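Local coordinates for protein predicted acetyltransferase (Clostridium acetobutylicum, PDB 3MGD) that binds acetyl-CoA in a GNAT-family fold and probably acts as an acyltransferase, at residues L128-P131 / V132-Y136. Sequence-based numbering, arbitrary orientation.
Sequences LGRP and VYKKY. With ACO (acetyl coenzyme *a), chain C.
L128 meets V132 at the first turn of helix 129-136, the short helix that follows strand 120-124 in this GNAT acetyltransferase fold. L128 O lies 3.6 Å from V132 CG2. The leucine side chain turns to the cofactor instead, and its CD1 sits 3.5 Å from N8P of the pantetheine arm of acetyl-CoA.

G129 takes part through its backbone and packs its CA against the pantetheine methyl CDP. G129 N donates to S126 OG, which is also hydrogen-bonded to acetyl-CoA. G129 O accepts an i to i+4 helix bond from Y133 N. The same oxygen lies over one face of the Y133 ring, 3.1 Å from CD2 and offset toward the rim. With CG anti to the carbonyl carbon (chi1 -50°), the tyrosine folds back over this turn. Its OH then comes to 3.3 Å from the acetyl carbon C of the cofactor. This places the Y133 hydroxyl beside the thioester.

R130 O accepts a nearly straight bond of 2.8 Å from K134 N. The R130 and K134 side chains run side by side, with K134 CE over one face of the guanidinium. R130 NH2 and K134 NZ lie 3.5 Å apart because both form salt bridges to OD1 of D140. R130 NH1 also bonds to the backbone O of D142 of the second subunit, so this face of the helix adjoins the dimer partner.

P131 O receives K135 N, which approaches from above the carbonyl plane, 39° out of it. The K135 chain is extended beyond CG and leads away from the helix. It ends in a hydrogen bond of 3.0 Å from K135 NZ to the ribose hydroxyl O2B of acetyl-CoA.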
loop_
_atom_site.group_PDB
_atom_site.type_symbol
_atom_site.label_atom_id
_atom_site.label_comp_id
_atom_site.label_asym_id
_atom_site.label_seq_id
_atom_site.Cartn_x
_atom_site.Cartn_y
_atom_site.Cartn_z
ATOM N N LEU A 128 12.824 9.356 12.971
ATOM C CA LEU A 128 13.389 8.543 14.038
ATOM C C LEU A 128 13.327 7.062 13.688
ATOM O O LEU A 128 14.132 6.258 14.163
ATOM C CB LEU A 128 12.661 8.803 15.353
ATOM C CG LEU A 128 12.977 10.162 15.971
ATOM C CD1 LEU A 128 12.071 10.479 17.152
ATOM C CD2 LEU A 128 14.442 10.186 16.393
ATOM N N GLY A 129 12.360 6.703 12.858
ATOM C CA GLY A 129 12.171 5.316 12.517
ATOM C C GLY A 129 13.225 4.829 11.560
ATOM O O GLY A 129 13.632 3.674 11.625
ATOM N N ARG A 130 13.685 5.723 10.688
ATOM C CA ARG A 130 14.488 5.332 9.522
ATOM C C ARG A 130 15.756 4.508 9.828
ATOM O O ARG A 130 15.933 3.427 9.266
ATOM C CB ARG A 130 14.818 6.553 8.658
ATOM C CG ARG A 130 15.350 6.186 7.278
ATOM C CD ARG A 130 15.742 7.416 6.460
ATOM N NE ARG A 130 16.205 7.048 5.122
ATOM C CZ ARG A 130 15.408 6.852 4.074
ATOM N NH1 ARG A 130 14.093 6.989 4.189
ATOM N NH2 ARG A 130 15.925 6.521 2.902
ATOM N N PRO A 131 16.627 5.009 10.722
ATOM C CA PRO A 131 17.831 4.265 11.114
ATOM C C PRO A 131 17.503 2.926 11.779
ATOM O O PRO A 131 18.277 1.977 11.654
ATOM C CB PRO A 131 18.508 5.184 12.142
ATOM C CG PRO A 131 17.780 6.490 12.091
ATOM C CD PRO A 131 16.421 6.206 11.564
ATOM N N VAL A 132 16.384 2.852 12.496
ATOM C CA VAL A 132 15.940 1.578 13.072
ATOM C C VAL A 132 15.621 0.560 11.982
ATOM O O VAL A 132 16.082 -0.588 12.030
ATOM C CB VAL A 132 14.698 1.768 13.971
ATOM C CG1 VAL A 132 14.307 0.453 14.629
ATOM C CG2 VAL A 132 14.978 2.827 15.025
ATOM N N TYR A 133 14.834 0.984 10.994
ATOM C CA TYR A 133 14.449 0.106 9.902
ATOM C C TYR A 133 15.640 -0.217 8.995
ATOM O O TYR A 133 15.767 -1.343 8.526
ATOM C CB TYR A 133 13.291 0.715 9.103
ATOM C CG TYR A 133 12.166 1.162 10.007
ATOM C CD1 TYR A 133 11.760 0.367 11.075
ATOM C CD2 TYR A 133 11.525 2.381 9.816
ATOM C CE1 TYR A 133 10.742 0.774 11.923
ATOM C CE2 TYR A 133 10.508 2.784 10.652
ATOM C CZ TYR A 133 10.123 1.980 11.712
ATOM O OH TYR A 133 9.106 2.377 12.567
ATOM N N LYS A 134 16.504 0.768 8.759
ATOM C CA LYS A 134 17.717 0.538 7.972
ATOM C C LYS A 134 18.587 -0.506 8.658
ATOM O O LYS A 134 19.069 -1.448 8.018
ATOM C CB LYS A 134 18.511 1.839 7.765
ATOM C CG LYS A 134 17.925 2.793 6.720
ATOM C CD LYS A 134 17.712 2.094 5.378
ATOM C CE LYS A 134 17.165 3.054 4.327
ATOM N NZ LYS A 134 18.172 4.064 3.889
ATOM N N LYS A 135 18.786 -0.337 9.962
ATOM C CA LYS A 135 19.568 -1.299 10.745
ATOM C C LYS A 135 18.973 -2.699 10.643
ATOM O O LYS A 135 19.703 -3.693 10.566
ATOM C CB LYS A 135 19.707 -0.846 12.206
ATOM C CG LYS A 135 20.542 -1.773 13.078
ATOM C CD LYS A 135 20.498 -1.334 14.540
ATOM C CE LYS A 135 21.518 -2.084 15.400
ATOM N NZ LYS A 135 21.227 -1.951 16.866
ATOM N N TYR A 136 17.644 -2.766 10.580
ATOM C CA TYR A 136 16.923 -4.036 10.551
ATOM C C TYR A 136 16.957 -4.746 9.197
ATOM O O TYR A 136 16.695 -5.943 9.119
ATOM C CB TYR A 136 15.462 -3.802 10.947
ATOM C CG TYR A 136 14.718 -5.042 11.388
ATOM C CD1 TYR A 136 14.829 -5.525 12.693
ATOM C CD2 TYR A 136 13.867 -5.703 10.523
ATOM C CE1 TYR A 136 14.136 -6.664 13.095
ATOM C CE2 TYR A 136 13.173 -6.834 10.919
ATOM C CZ TYR A 136 13.308 -7.306 12.201
ATOM O OH TYR A 136 12.601 -8.420 12.579
HETATM N N1A ACO C . 22.728 -2.511 21.191
HETATM C C2A ACO C . 23.173 -1.258 20.759
HETATM N N3A ACO C . 22.242 -0.268 20.365
HETATM C C4A ACO C . 20.820 -0.566 20.412
HETATM C C5A ACO C . 20.361 -1.848 20.856
HETATM C C6A ACO C . 21.278 -2.819 21.239
HETATM N N6A ACO C . 20.809 -4.114 21.687
HETATM N N7A ACO C . 18.925 -1.862 20.804
HETATM C C8A ACO C . 18.508 -0.622 20.343
HETATM N N9A ACO C . 19.685 0.188 20.073
HETATM C C1B ACO C . 19.634 1.589 19.690
HETATM C C2B ACO C . 19.697 1.523 18.155
HETATM O O2B ACO C . 20.760 0.924 17.489
HETATM C C3B ACO C . 19.255 2.917 17.770
HETATM O O3B ACO C . 20.222 3.940 17.703
HETATM P P3B ACO C . 20.981 4.336 16.358
HETATM O O7A ACO C . 22.302 5.078 16.762
HETATM O O8A ACO C . 20.094 5.275 15.513
HETATM O O9A ACO C . 21.313 3.098 15.552
HETATM C C4B ACO C . 18.076 3.124 18.782
HETATM O O4B ACO C . 18.573 2.499 20.021
HETATM C C5B ACO C . 16.618 2.888 18.443
HETATM O O5B ACO C . 16.322 1.517 18.339
HETATM P P1A ACO C . 15.164 0.874 19.201
HETATM O O1A ACO C . 15.452 0.942 20.710
HETATM O O2A ACO C . 14.960 -0.553 18.701
HETATM O O3A ACO C . 13.886 1.729 18.850
HETATM P P2A ACO C . 13.017 2.534 19.915
HETATM O O4A ACO C . 13.801 3.724 20.564
HETATM O O5A ACO C . 12.400 1.606 20.925
HETATM O O6A ACO C . 11.784 3.103 19.116
HETATM C CBP ACO C . 10.831 4.617 17.472
HETATM C CCP ACO C . 11.989 3.713 17.872
HETATM C CDP ACO C . 10.987 5.065 16.028
HETATM C CEP ACO C . 9.569 3.846 17.671
HETATM C CAP ACO C . 10.855 5.880 18.396
HETATM O OAP ACO C . 12.006 6.637 18.222
HETATM C C9P ACO C . 9.593 6.706 18.377
HETATM O O9P ACO C . 8.573 6.374 18.984
HETATM N N8P ACO C . 9.641 7.936 17.615
HETATM C C7P ACO C . 8.449 8.772 17.475
HETATM C C6P ACO C . 7.382 8.093 16.697
HETATM C C5P ACO C . 7.928 7.504 15.415
HETATM O O5P ACO C . 8.688 8.157 14.700
HETATM N N4P ACO C . 7.570 6.162 15.105
HETATM C C3P ACO C . 7.826 5.589 13.806
HETATM C C2P ACO C . 6.876 5.972 12.701
HETATM S S1P ACO C . 7.152 5.114 11.170
HETATM C C ACO C . 6.416 3.603 11.165
HETATM O O ACO C . 5.771 3.240 12.137
HETATM C CH3 ACO C . 6.670 2.673 10.044
#